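Local coordinates for protein probable TonB-dependent receptor (Pseudomonas aeruginosa, PDB 4K3F) that probably serves as the periplasmic substrate-binding lipoprotein of a methionine uptake system, holding a methionine-type ligand in the cleft between its two lobes, at residues A[104-109]-A[114-119]; A[168-173]-A[178-183]. All coordinates share one frame; numbering follows the deposited sequence.

Both contacts are buried and reach the same mixed sheet, where strands 103-107 and 167-170 lie side by side and parallel; Val105 O and Leu169 N, 3.0 Å apart, probably join them by a hydrogen bond. Interaction 1 closes a strand-to-helix turn on one side of this sheet and is purely apolar across its segments, through Ile106, Pro107, Ala116 and Leu117. Interaction 2 is smaller and also apolar, but sets Ile170 and Thr172 against a loop nearer the surface. At the cleft the two converge on selenomethionine: Arg115 and Asn171 share one carboxylate oxygen, OXT, while Asn173 faces the amino group.

Interaction 1. Residues A[104-109]-A[114-119]. With MSE (selenomethionine), chain B.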
loop_
_atom_site.group_PDB
_atom_site.type_symbol
_atom_site.label_atom_id
_atom_site.label_comp_id
_atom_site.label_asym_id
_atom_site.label_seq_id
_atom_site.Cartn_x
_atom_site.Cartn_y
_atom_site.Cartn_z
ATOM N N VAL A 104 19.882 -4.192 -2.427
ATOM C CA VAL A 104 18.422 -4.300 -2.612
ATOM C C VAL A 104 17.747 -3.548 -1.475
ATOM O O VAL A 104 17.854 -3.942 -0.305
ATOM C CB VAL A 104 18.010 -5.778 -2.616
ATOM C CG1 VAL A 104 16.525 -5.946 -2.791
ATOM C CG2 VAL A 104 18.741 -6.510 -3.738
ATOM N N VAL A 105 17.044 -2.472 -1.810
ATOM C CA VAL A 105 16.421 -1.644 -0.788
ATOM C C VAL A 105 14.937 -2.012 -0.655
ATOM O O VAL A 105 14.257 -2.286 -1.648
ATOM C CB VAL A 105 16.654 -0.132 -1.019
ATOM C CG1 VAL A 105 16.000 0.353 -2.308
ATOM C CG2 VAL A 105 16.212 0.668 0.183
ATOM N N ILE A 106 14.483 -2.052 0.586
ATOM C CA ILE A 106 13.090 -2.371 0.904
ATOM C C ILE A 106 12.587 -1.349 1.929
ATOM O O ILE A 106 13.370 -0.637 2.536
ATOM C CB ILE A 106 12.996 -3.820 1.467
ATOM C CG1 ILE A 106 13.601 -3.921 2.859
ATOM C CG2 ILE A 106 13.619 -4.819 0.478
ATOM C CD1 ILE A 106 13.508 -5.292 3.510
ATOM N N PRO A 107 11.282 -1.277 2.125
ATOM C CA PRO A 107 10.796 -0.369 3.164
ATOM C C PRO A 107 11.251 -0.731 4.574
ATOM O O PRO A 107 11.449 -1.888 4.886
ATOM C CB PRO A 107 9.261 -0.487 3.049
ATOM C CG PRO A 107 9.026 -0.937 1.636
ATOM C CD PRO A 107 10.181 -1.864 1.324
ATOM N N ASN A 108 11.401 0.272 5.402
ATOM C CA ASN A 108 11.934 0.066 6.768
ATOM C C ASN A 108 10.853 -0.039 7.847
ATOM O O ASN A 108 11.169 -0.160 9.026
ATOM C CB ASN A 108 12.977 1.121 7.145
ATOM C CG ASN A 108 12.411 2.527 7.273
ATOM O OD1 ASN A 108 11.226 2.782 7.082
ATOM N ND2 ASN A 108 13.255 3.434 7.714
ATOM N N ASP A 109 9.581 -0.050 7.456
ATOM C CA ASP A 109 8.515 -0.310 8.426
ATOM C C ASP A 109 8.247 -1.836 8.509
ATOM O O ASP A 109 8.526 -2.592 7.583
ATOM C CB ASP A 109 7.210 0.432 8.087
ATOM C CG ASP A 109 6.640 0.007 6.793
ATOM O OD1 ASP A 109 7.166 0.408 5.730
ATOM O OD2 ASP A 109 5.656 -0.738 6.812
ATOM N N GLY A 114 8.643 -6.662 5.810
ATOM C CA GLY A 114 8.419 -8.098 5.839
ATOM C C GLY A 114 7.854 -8.602 4.536
ATOM O O GLY A 114 8.264 -9.617 4.023
ATOM N N ARG A 115 6.871 -7.858 4.022
ATOM C CA ARG A 115 6.266 -8.114 2.733
ATOM C C ARG A 115 7.308 -8.179 1.586
ATOM O O ARG A 115 7.270 -9.077 0.747
ATOM C CB ARG A 115 5.270 -7.009 2.490
ATOM C CG ARG A 115 4.712 -6.903 1.120
ATOM C CD ARG A 115 3.834 -5.667 1.063
ATOM N NE ARG A 115 2.966 -5.782 -0.061
ATOM C CZ ARG A 115 2.074 -4.871 -0.422
ATOM N NH1 ARG A 115 1.984 -3.720 0.246
ATOM N NH2 ARG A 115 1.324 -5.105 -1.465
ATOM N N ALA A 116 8.225 -7.211 1.579
ATOM C CA ALA A 116 9.293 -7.169 0.601
ATOM C C ALA A 116 10.185 -8.388 0.711
ATOM O O ALA A 116 10.512 -9.004 -0.308
ATOM C CB ALA A 116 10.113 -5.894 0.775
ATOM N N LEU A 117 10.554 -8.768 1.960
ATOM C CA LEU A 117 11.398 -9.951 2.142
ATOM C C LEU A 117 10.669 -11.212 1.639
ATOM O O LEU A 117 11.288 -12.116 1.060
ATOM C CB LEU A 117 11.792 -10.113 3.600
ATOM C CG LEU A 117 12.784 -9.070 4.107
ATOM C CD1 LEU A 117 12.918 -9.150 5.627
ATOM C CD2 LEU A 117 14.142 -9.281 3.449
ATOM N N LEU A 118 9.364 -11.285 1.881
ATOM C CA LEU A 118 8.583 -12.426 1.385
ATOM C C LEU A 118 8.553 -12.508 -0.141
ATOM O O LEU A 118 8.595 -13.607 -0.696
ATOM C CB LEU A 118 7.156 -12.400 1.947
ATOM C CG LEU A 118 7.066 -12.733 3.442
ATOM C CD1 LEU A 118 5.631 -12.580 3.916
ATOM C CD2 LEU A 118 7.539 -14.129 3.754
ATOM N N LEU A 119 8.498 -11.365 -0.818
ATOM C CA LEU A 119 8.582 -11.338 -2.285
ATOM C C LEU A 119 9.970 -11.817 -2.713
ATOM O O LEU A 119 10.098 -12.603 -3.665
ATOM C CB LEU A 119 8.298 -9.922 -2.847
ATOM C CG LEU A 119 8.412 -9.831 -4.371
ATOM C CD1 LEU A 119 7.482 -10.843 -5.067
ATOM C CD2 LEU A 119 8.183 -8.405 -4.862
HETATM N N MSE B 300 -0.786 1.442 -0.935
HETATM C CA MSE B 300 0.299 0.792 -0.146
HETATM C C MSE B 300 0.359 -0.663 -0.598
HETATM O O MSE B 300 -0.689 -1.298 -0.757
HETATM O OXT MSE B 300 1.452 -1.209 -0.791
HETATM C CB MSE B 300 0.042 0.882 1.368
HETATM C CG MSE B 300 1.148 0.255 2.182
HETATM SE SE MSE B 300 0.671 0.246 4.087
HETATM C CE MSE B 300 0.732 2.100 4.442
#
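Ile106 meets helix 110-122 with its branching carbon itself: CB lies 3.6 Å from Ala116 CB, a short side chain that lets strand and helix axes approach to 7.6 Å. This is a strand-turn-helix unit of a periplasmic-binding-protein lobe, the strand and helix directions 139° apart. CG1 of Ile106 sits between its backbone N and carbonyl carbon (chi1 71°), and from there CD1 reaches the next residue of the helix, Leu117, whose side chain it crosses at about a right angle, 3.9 Å from CG. CD of the Pro107 ring lies 4.1 Å from the same Ala116 CB. At the turn, Asp109 is the N-cap, its side chain capping a backbone N of the first turn, and its OD2 accepts a hydrogen bond from Asn112 ND2. One residue before Ala116, Arg115 points to the ligand cleft as an extended chain from CG to NE. A salt bridge from NH2 to Glu190 and a cation-pi contact with Tyr196 would hold its guanidinium in place. The ligand carboxylate approaches this flat group at its edge, with the carboxylate carbon in its plane; NH1 donates to selenomethionine OXT over 2.8 Å, the N-H...O angle bent to 133°.

Interaction 2. Residues A[168-173]-A[178-183]; sequences ALINTN and AKLNPT. With MSE (selenomethionine), chain B.
Ile170 and Leu180 cross at about a right angle, meeting through one methyl each: CD1 of Ile170 touches CD1 of Leu180 at 4.0 Å. In Ile170, CG1 stands anti to the carbonyl carbon (chi1 -57°) and the extended end carries CD1 to the leucine. Thr172 and Pro182 come less close, methyl CG2 to ring carbon CG at 4.2 Å. At these two places the loop after helix 172-177 packs back against Ile170 and Thr172. The loop leaves that helix by a Schellman motif, with Lys179 at positive phi, and starts the next helix at Asn181, an N-cap whose OD1 accepts the backbone N of Lys184. The hydroxyl OG1 of Thr183 donates to the same OD1 at 2.8 Å, in the carbonyl plane and on a lone pair.

Asn171, just before helix 172-177, and Asn173, in its first turn, serve the pocket instead. Asn171 ND2 gives a nearly straight hydrogen bond to selenomethionine OXT, 2.9 Å at 169°, while Asn173 OD1 receives only a weak one from the ligand's N at 3.4 Å. That OD1 is also bonded to Tyr40 OH, which would help fix its orientation. Such a ligand-facing turn at the carboxyl end of a strand is consistent with the binding-protein fold. Strand 86-88 flanks the contact, with Tyr88 packing against Ile170, Leu180 and Pro182, while from strand 167-170 Leu169 reaches helix 110-122.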
loop_
_atom_site.group_PDB
_atom_site.type_symbol
_atom_site.label_atom_id
_atom_site.label_comp_id
_atom_site.label_asym_id
_atom_site.label_seq_id
_atom_site.Cartn_x
_atom_site.Cartn_y
_atom_site.Cartn_z
ATOM N N ALA A 168 15.121 -2.123 -6.026
ATOM C CA ALA A 168 14.250 -1.568 -5.003
ATOM C C ALA A 168 12.872 -2.181 -5.068
ATOM O O ALA A 168 12.297 -2.349 -6.135
ATOM C CB ALA A 168 14.173 -0.058 -5.099
ATOM N N LEU A 169 12.348 -2.541 -3.899
ATOM C CA LEU A 169 10.992 -3.077 -3.803
ATOM C C LEU A 169 10.121 -1.940 -3.297
ATOM O O LEU A 169 10.257 -1.526 -2.152
ATOM C CB LEU A 169 10.937 -4.313 -2.895
ATOM C CG LEU A 169 11.333 -5.642 -3.590
ATOM C CD1 LEU A 169 12.778 -5.630 -4.065
ATOM C CD2 LEU A 169 11.068 -6.814 -2.660
ATOM N N ILE A 170 9.254 -1.447 -4.174
ATOM C CA ILE A 170 8.596 -0.149 -3.989
ATOM C C ILE A 170 7.102 -0.337 -3.952
ATOM O O ILE A 170 6.541 -0.967 -4.843
ATOM C CB ILE A 170 8.933 0.790 -5.131
ATOM C CG1 ILE A 170 10.463 0.926 -5.205
ATOM C CG2 ILE A 170 8.257 2.123 -4.915
ATOM C CD1 ILE A 170 10.941 1.792 -6.330
ATOM N N ASN A 171 6.472 0.181 -2.900
ATOM C CA ASN A 171 5.022 0.165 -2.782
ATOM C C ASN A 171 4.419 0.785 -4.025
ATOM O O ASN A 171 4.866 1.847 -4.527
ATOM C CB ASN A 171 4.541 0.928 -1.556
ATOM C CG ASN A 171 4.973 0.270 -0.265
ATOM O OD1 ASN A 171 6.075 0.545 0.269
ATOM N ND2 ASN A 171 4.155 -0.632 0.223
ATOM N N THR A 172 3.358 0.161 -4.507
ATOM C CA THR A 172 2.806 0.556 -5.823
ATOM C C THR A 172 2.294 2.013 -5.862
ATOM O O THR A 172 2.427 2.721 -6.871
ATOM C CB THR A 172 1.725 -0.456 -6.221
ATOM O OG1 THR A 172 2.380 -1.705 -6.431
ATOM C CG2 THR A 172 0.984 -0.023 -7.472
ATOM N N ASN A 173 1.675 2.497 -4.774
ATOM C CA ASN A 173 1.226 3.880 -4.751
ATOM C C ASN A 173 2.350 4.854 -5.060
ATOM O O ASN A 173 2.174 5.760 -5.882
ATOM C CB ASN A 173 0.519 4.261 -3.453
ATOM C CG ASN A 173 1.453 4.360 -2.271
ATOM O OD1 ASN A 173 1.941 3.361 -1.745
ATOM N ND2 ASN A 173 1.724 5.580 -1.855
ATOM N N ALA A 178 5.789 7.780 -9.368
ATOM C CA ALA A 178 7.092 7.886 -10.005
ATOM C C ALA A 178 7.089 7.475 -11.500
ATOM O O ALA A 178 8.150 7.414 -12.106
ATOM C CB ALA A 178 8.104 7.031 -9.240
ATOM N N LYS A 179 5.910 7.146 -12.043
ATOM C CA LYS A 179 5.731 6.668 -13.431
ATOM C C LYS A 179 6.378 5.323 -13.696
ATOM O O LYS A 179 6.698 5.019 -14.832
ATOM C CB LYS A 179 6.228 7.708 -14.461
ATOM C CG LYS A 179 5.659 9.103 -14.265
ATOM C CD LYS A 179 4.144 9.065 -14.114
ATOM C CE LYS A 179 3.523 10.441 -14.266
ATOM N NZ LYS A 179 3.571 10.914 -15.682
ATOM N N LEU A 180 6.514 4.484 -12.675
ATOM C CA LEU A 180 6.920 3.101 -12.905
ATOM C C LEU A 180 5.688 2.315 -13.281
ATOM O O LEU A 180 4.571 2.649 -12.881
ATOM C CB LEU A 180 7.651 2.516 -11.685
ATOM C CG LEU A 180 8.893 3.283 -11.235
ATOM C CD1 LEU A 180 9.390 2.848 -9.862
ATOM C CD2 LEU A 180 10.004 3.107 -12.260
ATOM N N ASN A 181 5.871 1.298 -14.110
ATOM C CA ASN A 181 4.769 0.459 -14.561
ATOM C C ASN A 181 5.024 -0.933 -14.000
ATOM O O ASN A 181 5.873 -1.640 -14.495
ATOM C CB ASN A 181 4.695 0.392 -16.100
ATOM C CG ASN A 181 3.480 -0.392 -16.591
ATOM O OD1 ASN A 181 3.089 -1.415 -16.008
ATOM N ND2 ASN A 181 2.865 0.097 -17.654
ATOM N N PRO A 182 4.315 -1.307 -12.932
ATOM C CA PRO A 182 4.559 -2.589 -12.275
ATOM C C PRO A 182 4.422 -3.792 -13.206
ATOM O O PRO A 182 5.203 -4.749 -13.120
ATOM C CB PRO A 182 3.468 -2.627 -11.192
ATOM C CG PRO A 182 3.186 -1.191 -10.907
ATOM C CD PRO A 182 3.376 -0.455 -12.178
ATOM N N THR A 183 3.416 -3.769 -14.065
ATOM C CA THR A 183 3.149 -4.904 -14.937
ATOM C C THR A 183 4.226 -5.044 -16.055
ATOM O O THR A 183 4.533 -6.150 -16.485
ATOM C CB THR A 183 1.688 -4.883 -15.498
ATOM O OG1 THR A 183 1.503 -3.736 -16.314
ATOM C CG2 THR A 183 0.688 -4.854 -14.414
HETATM N N MSE B 300 -0.786 1.442 -0.935
HETATM C CA MSE B 300 0.299 0.792 -0.146
HETATM C C MSE B 300 0.359 -0.663 -0.598
HETATM O O MSE B 300 -0.689 -1.298 -0.757
HETATM O OXT MSE B 300 1.452 -1.209 -0.791
HETATM C CB MSE B 300 0.042 0.882 1.368
HETATM C CG MSE B 300 1.148 0.255 2.182
HETATM SE SE MSE B 300 0.671 0.246 4.087
HETATM C CE MSE B 300 0.732 2.100 4.442
#